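Local coordinates for Lmo1340 protein (Listeria monocytogenes, PDB 4NLM) that is of unknown function but is a predicted lipoprotein, grouped with surface proteins, that folds as a beta propeller with a YqgU-like domain, at residues Thr316-Ser328 and Tyr337-Gly350. Sequence-based numbering, arbitrary orientation.
Sequences TILELMDNQPILS and YGYLFDKVIDTKTG
I326 and Y337 form an antiparallel non-hydrogen-bonded pair, and just beyond it G338 N donates to P325 O (2.9 Å). G338 has a positive phi, at which a CB would jam against the preceding carbonyl O, and opens the type I turn G338-F341. Y337 buries the most area: with CG anti to the backbone N (chi1 173°), its ring is directed back to the backbone of D322, and OH donates to D322 O at 2.7 Å from 40° above the carbonyl plane. A water linking D322 N to the same hydroxyl gives it a second bond. I326 CG2 meets the ring edge at CD1. The extended Q324 lays its amide nearly parallel to this ring, the planes 9° apart, and is fixed there by NE2, which reaches D322 OD2 (3.1 Å). P325, a compact apolar ring whose CH groups suit an aromatic face, sets CD over Y339 as a CH-pi contact, 3.8 Å from the ring centroid. F341 turns its edge to P325 O, and its CZ packs on L327 CB at 3.5 Å. At the far end, I317 CG2 and L318 CD1 lie loosely against I345 CG2. Thus linker 322-325 packs on Y337, ending strand 334-337, and on turn 338-341, while strand 313-321, outermost in its sheet, approaches strand 343-346; F287 of strand 284-289 touches I326 and Y337, and M352 of strand 352-357 touches L318 and I345.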
loop_
_atom_site.group_PDB
_atom_site.type_symbol
_atom_site.label_atom_id
_atom_site.label_comp_id
_atom_site.label_asym_id
_atom_site.label_seq_id
_atom_site.Cartn_x
_atom_site.Cartn_y
_atom_site.Cartn_z
ATOM N N THR A 316 -15.849 14.369 7.877
ATOM C CA THR A 316 -16.196 12.957 8.059
ATOM C C THR A 316 -16.990 12.479 6.878
ATOM O O THR A 316 -17.995 13.077 6.506
ATOM C CB THR A 316 -16.970 12.709 9.359
ATOM O OG1 THR A 316 -16.121 13.141 10.407
ATOM C CG2 THR A 316 -17.313 11.258 9.535
ATOM N N ILE A 317 -16.501 11.432 6.236
ATOM C CA ILE A 317 -17.196 10.828 5.113
ATOM C C ILE A 317 -18.328 9.942 5.606
ATOM O O ILE A 317 -19.461 10.060 5.158
ATOM C CB ILE A 317 -16.219 10.009 4.280
ATOM C CG1 ILE A 317 -15.162 10.936 3.694
ATOM C CG2 ILE A 317 -16.936 9.226 3.191
ATOM C CD1 ILE A 317 -13.897 10.203 3.348
ATOM N N LEU A 318 -18.002 9.030 6.520
ATOM C CA LEU A 318 -18.997 8.116 7.085
ATOM C C LEU A 318 -18.687 7.831 8.536
ATOM O O LEU A 318 -17.530 7.647 8.920
ATOM C CB LEU A 318 -19.065 6.803 6.298
ATOM C CG LEU A 318 -19.747 6.801 4.937
ATOM C CD1 LEU A 318 -19.365 5.542 4.168
ATOM C CD2 LEU A 318 -21.264 6.934 5.104
ATOM N N GLU A 319 -19.748 7.777 9.336
ATOM C CA GLU A 319 -19.635 7.400 10.737
ATOM C C GLU A 319 -19.906 5.901 10.937
ATOM O O GLU A 319 -20.456 5.265 10.053
ATOM C CB GLU A 319 -20.692 8.155 11.556
ATOM C CG GLU A 319 -20.619 9.672 11.454
ATOM C CD GLU A 319 -19.611 10.379 12.332
ATOM O OE1 GLU A 319 -18.836 9.774 13.076
ATOM O OE2 GLU A 319 -19.580 11.633 12.260
ATOM N N LEU A 320 -19.465 5.402 12.085
ATOM C CA LEU A 320 -19.834 4.079 12.585
ATOM C C LEU A 320 -19.508 2.984 11.619
ATOM O O LEU A 320 -20.377 2.197 11.212
ATOM C CB LEU A 320 -21.327 4.048 12.970
ATOM C CG LEU A 320 -21.755 5.098 14.008
ATOM C CD1 LEU A 320 -23.261 5.031 14.242
ATOM C CD2 LEU A 320 -21.053 4.980 15.355
HETATM N N MSE A 321 -18.220 2.944 11.249
HETATM C CA MSE A 321 -17.639 2.033 10.251
HETATM C C MSE A 321 -16.622 1.120 10.841
HETATM O O MSE A 321 -16.088 1.405 11.908
HETATM C CB MSE A 321 -16.667 2.802 9.333
HETATM C CG MSE A 321 -17.361 3.943 8.683
HETATM SE SE MSE A 321 -16.957 3.677 6.821
HETATM C CE MSE A 321 -18.817 3.247 6.337
ATOM N N ASP A 322 -16.301 0.058 10.113
ATOM C CA ASP A 322 -15.183 -0.794 10.474
ATOM C C ASP A 322 -13.901 -0.404 9.745
ATOM O O ASP A 322 -13.898 0.031 8.569
ATOM C CB ASP A 322 -15.446 -2.252 10.249
ATOM C CG ASP A 322 -14.407 -3.130 10.968
ATOM O OD1 ASP A 322 -13.812 -2.677 12.025
ATOM O OD2 ASP A 322 -14.199 -4.275 10.507
ATOM N N ASN A 323 -12.825 -0.458 10.497
ATOM C CA ASN A 323 -11.493 -0.145 10.011
ATOM C C ASN A 323 -11.002 -1.274 9.109
ATOM O O ASN A 323 -10.758 -2.359 9.604
ATOM C CB ASN A 323 -10.587 0.002 11.228
ATOM C CG ASN A 323 -9.130 0.150 10.880
ATOM O OD1 ASN A 323 -8.749 1.063 10.141
ATOM N ND2 ASN A 323 -8.295 -0.721 11.431
ATOM N N GLN A 324 -10.879 -1.028 7.808
ATOM C CA GLN A 324 -10.364 -2.021 6.872
ATOM C C GLN A 324 -9.558 -1.247 5.832
ATOM O O GLN A 324 -9.672 -0.025 5.754
ATOM C CB GLN A 324 -11.488 -2.814 6.211
ATOM C CG GLN A 324 -12.403 -3.493 7.228
ATOM C CD GLN A 324 -13.465 -4.358 6.608
ATOM O OE1 GLN A 324 -13.544 -4.495 5.400
ATOM N NE2 GLN A 324 -14.266 -4.980 7.452
ATOM N N PRO A 325 -8.749 -1.924 5.023
ATOM C CA PRO A 325 -7.932 -1.185 4.053
ATOM C C PRO A 325 -8.753 -0.326 3.107
ATOM O O PRO A 325 -9.867 -0.669 2.713
ATOM C CB PRO A 325 -7.198 -2.318 3.328
ATOM C CG PRO A 325 -7.055 -3.397 4.349
ATOM C CD PRO A 325 -8.379 -3.349 5.051
ATOM N N ILE A 326 -8.109 0.768 2.687
ATOM C CA ILE A 326 -8.669 1.754 1.748
ATOM C C ILE A 326 -7.600 2.200 0.759
ATOM O O ILE A 326 -6.461 2.318 1.123
ATOM C CB ILE A 326 -9.297 2.955 2.449
ATOM C CG1 ILE A 326 -8.387 3.503 3.561
ATOM C CG2 ILE A 326 -10.689 2.599 2.961
ATOM C CD1 ILE A 326 -8.869 4.835 4.153
ATOM N N LEU A 327 -8.033 2.440 -0.471
ATOM C CA LEU A 327 -7.084 2.881 -1.521
ATOM C C LEU A 327 -7.834 3.755 -2.510
ATOM O O LEU A 327 -8.766 3.328 -3.200
ATOM C CB LEU A 327 -6.514 1.661 -2.240
ATOM C CG LEU A 327 -5.542 2.023 -3.368
ATOM C CD1 LEU A 327 -4.293 2.714 -2.872
ATOM C CD2 LEU A 327 -5.189 0.751 -4.127
ATOM N N SER A 328 -7.336 4.976 -2.679
ATOM C CA SER A 328 -7.880 5.886 -3.659
ATOM C C SER A 328 -7.125 5.802 -4.973
ATOM O O SER A 328 -6.105 5.151 -5.095
ATOM C CB SER A 328 -7.861 7.325 -3.138
ATOM O OG SER A 328 -6.549 7.841 -3.075
ATOM N N TYR A 337 -12.406 -0.284 -0.748
ATOM C CA TYR A 337 -12.532 -0.557 0.670
ATOM C C TYR A 337 -12.641 -2.053 0.931
ATOM O O TYR A 337 -13.380 -2.738 0.234
ATOM C CB TYR A 337 -13.802 0.129 1.223
ATOM C CG TYR A 337 -14.164 -0.205 2.659
ATOM C CD1 TYR A 337 -13.372 0.193 3.695
ATOM C CD2 TYR A 337 -15.307 -0.944 2.965
ATOM C CE1 TYR A 337 -13.677 -0.091 5.000
ATOM C CE2 TYR A 337 -15.646 -1.258 4.273
ATOM C CZ TYR A 337 -14.830 -0.840 5.295
ATOM O OH TYR A 337 -15.181 -1.193 6.594
ATOM N N GLY A 338 -11.932 -2.500 1.960
ATOM C CA GLY A 338 -12.044 -3.892 2.447
ATOM C C GLY A 338 -10.756 -4.640 2.317
ATOM O O GLY A 338 -9.884 -4.279 1.501
ATOM N N TYR A 339 -10.649 -5.755 3.029
ATOM C CA TYR A 339 -9.467 -6.569 2.920
ATOM C C TYR A 339 -9.260 -7.101 1.512
ATOM O O TYR A 339 -8.096 -7.355 1.123
ATOM C CB TYR A 339 -9.515 -7.743 3.930
ATOM C CG TYR A 339 -9.291 -7.250 5.349
ATOM C CD1 TYR A 339 -8.016 -6.888 5.770
ATOM C CD2 TYR A 339 -10.329 -7.079 6.221
ATOM C CE1 TYR A 339 -7.789 -6.375 7.019
ATOM C CE2 TYR A 339 -10.120 -6.587 7.510
ATOM C CZ TYR A 339 -8.844 -6.249 7.902
ATOM O OH TYR A 339 -8.585 -5.750 9.150
ATOM N N LEU A 340 -10.336 -7.268 0.734
ATOM C CA LEU A 340 -10.238 -7.758 -0.635
ATOM C C LEU A 340 -10.554 -6.654 -1.672
ATOM O O LEU A 340 -10.665 -6.958 -2.858
ATOM C CB LEU A 340 -11.143 -8.960 -0.849
ATOM C CG LEU A 340 -10.898 -10.102 0.103
ATOM C CD1 LEU A 340 -11.820 -11.246 -0.271
ATOM C CD2 LEU A 340 -9.449 -10.575 0.112
ATOM N N PHE A 341 -10.766 -5.409 -1.206
ATOM C CA PHE A 341 -11.117 -4.277 -2.063
ATOM C C PHE A 341 -12.317 -4.615 -2.934
ATOM O O PHE A 341 -12.372 -4.280 -4.123
ATOM C CB PHE A 341 -9.921 -3.790 -2.923
ATOM C CG PHE A 341 -8.855 -3.035 -2.174
ATOM C CD1 PHE A 341 -9.106 -2.291 -1.053
ATOM C CD2 PHE A 341 -7.574 -3.015 -2.692
ATOM C CE1 PHE A 341 -8.085 -1.604 -0.413
ATOM C CE2 PHE A 341 -6.556 -2.321 -2.071
ATOM C CZ PHE A 341 -6.802 -1.598 -0.930
ATOM N N ASP A 342 -13.332 -5.213 -2.300
ATOM C CA ASP A 342 -14.525 -5.614 -3.009
ATOM C C ASP A 342 -15.676 -4.621 -2.945
ATOM O O ASP A 342 -16.722 -4.853 -3.556
ATOM C CB ASP A 342 -14.995 -6.995 -2.501
ATOM C CG ASP A 342 -15.307 -7.004 -1.038
ATOM O OD1 ASP A 342 -14.677 -6.332 -0.225
ATOM O OD2 ASP A 342 -16.242 -7.731 -0.663
ATOM N N LYS A 343 -15.451 -3.501 -2.259
ATOM C CA LYS A 343 -16.410 -2.402 -2.171
ATOM C C LYS A 343 -15.752 -1.094 -2.595
ATOM O O LYS A 343 -14.535 -0.956 -2.549
ATOM C CB LYS A 343 -17.020 -2.299 -0.758
ATOM C CG LYS A 343 -17.793 -3.539 -0.376
ATOM C CD LYS A 343 -18.524 -3.487 0.963
ATOM C CE LYS A 343 -19.075 -4.860 1.382
ATOM N NZ LYS A 343 -19.688 -5.582 0.235
ATOM N N VAL A 344 -16.600 -0.152 -2.989
ATOM C CA VAL A 344 -16.173 1.177 -3.365
ATOM C C VAL A 344 -16.958 2.205 -2.574
ATOM O O VAL A 344 -18.180 2.117 -2.489
ATOM C CB VAL A 344 -16.381 1.453 -4.871
ATOM C CG1 VAL A 344 -16.070 2.906 -5.233
ATOM C CG2 VAL A 344 -15.518 0.524 -5.688
ATOM N N ILE A 345 -16.251 3.137 -1.956
ATOM C CA ILE A 345 -16.872 4.265 -1.289
ATOM C C ILE A 345 -16.708 5.514 -2.141
ATOM O O ILE A 345 -15.616 5.823 -2.642
ATOM C CB ILE A 345 -16.178 4.546 0.054
ATOM C CG1 ILE A 345 -16.199 3.302 0.950
ATOM C CG2 ILE A 345 -16.792 5.785 0.711
ATOM C CD1 ILE A 345 -15.383 3.458 2.208
ATOM N N ASP A 346 -17.794 6.260 -2.345
ATOM C CA ASP A 346 -17.720 7.551 -3.018
ATOM C C ASP A 346 -17.574 8.585 -1.897
ATOM O O ASP A 346 -18.507 8.830 -1.142
ATOM C CB ASP A 346 -18.972 7.761 -3.871
ATOM C CG ASP A 346 -18.963 9.041 -4.646
ATOM O OD1 ASP A 346 -18.352 10.016 -4.178
ATOM O OD2 ASP A 346 -19.596 9.049 -5.724
ATOM N N THR A 347 -16.409 9.223 -1.846
ATOM C CA THR A 347 -16.078 10.126 -0.757
ATOM C C THR A 347 -16.751 11.488 -0.829
ATOM O O THR A 347 -16.708 12.252 0.137
ATOM C CB THR A 347 -14.556 10.271 -0.593
ATOM O OG1 THR A 347 -13.997 8.995 -0.246
ATOM C CG2 THR A 347 -14.243 11.262 0.500
ATOM N N LYS A 348 -17.371 11.782 -1.969
ATOM C CA LYS A 348 -18.126 13.011 -2.151
ATOM C C LYS A 348 -19.548 12.868 -1.559
ATOM O O LYS A 348 -20.033 13.783 -0.888
ATOM C CB LYS A 348 -18.193 13.351 -3.634
ATOM C CG LYS A 348 -18.956 14.625 -3.939
ATOM C CD LYS A 348 -18.858 14.946 -5.428
ATOM C CE LYS A 348 -19.713 16.112 -5.832
ATOM N NZ LYS A 348 -19.496 16.483 -7.257
ATOM N N THR A 349 -20.188 11.741 -1.848
ATOM C CA THR A 349 -21.567 11.466 -1.476
ATOM C C THR A 349 -21.754 10.593 -0.232
ATOM O O THR A 349 -22.856 10.551 0.342
ATOM C CB THR A 349 -22.297 10.725 -2.630
ATOM O OG1 THR A 349 -21.788 9.390 -2.769
ATOM C CG2 THR A 349 -22.185 11.489 -3.975
ATOM N N GLY A 350 -20.717 9.848 0.150
ATOM C CA GLY A 350 -20.816 8.904 1.232
ATOM C C GLY A 350 -21.385 7.549 0.808
ATOM O O GLY A 350 -21.479 6.632 1.628
HETATM O O HOH W 1 -17.830 -1.130 7.739
HETATM O O HOH W 2 -13.208 -6.643 4.255
#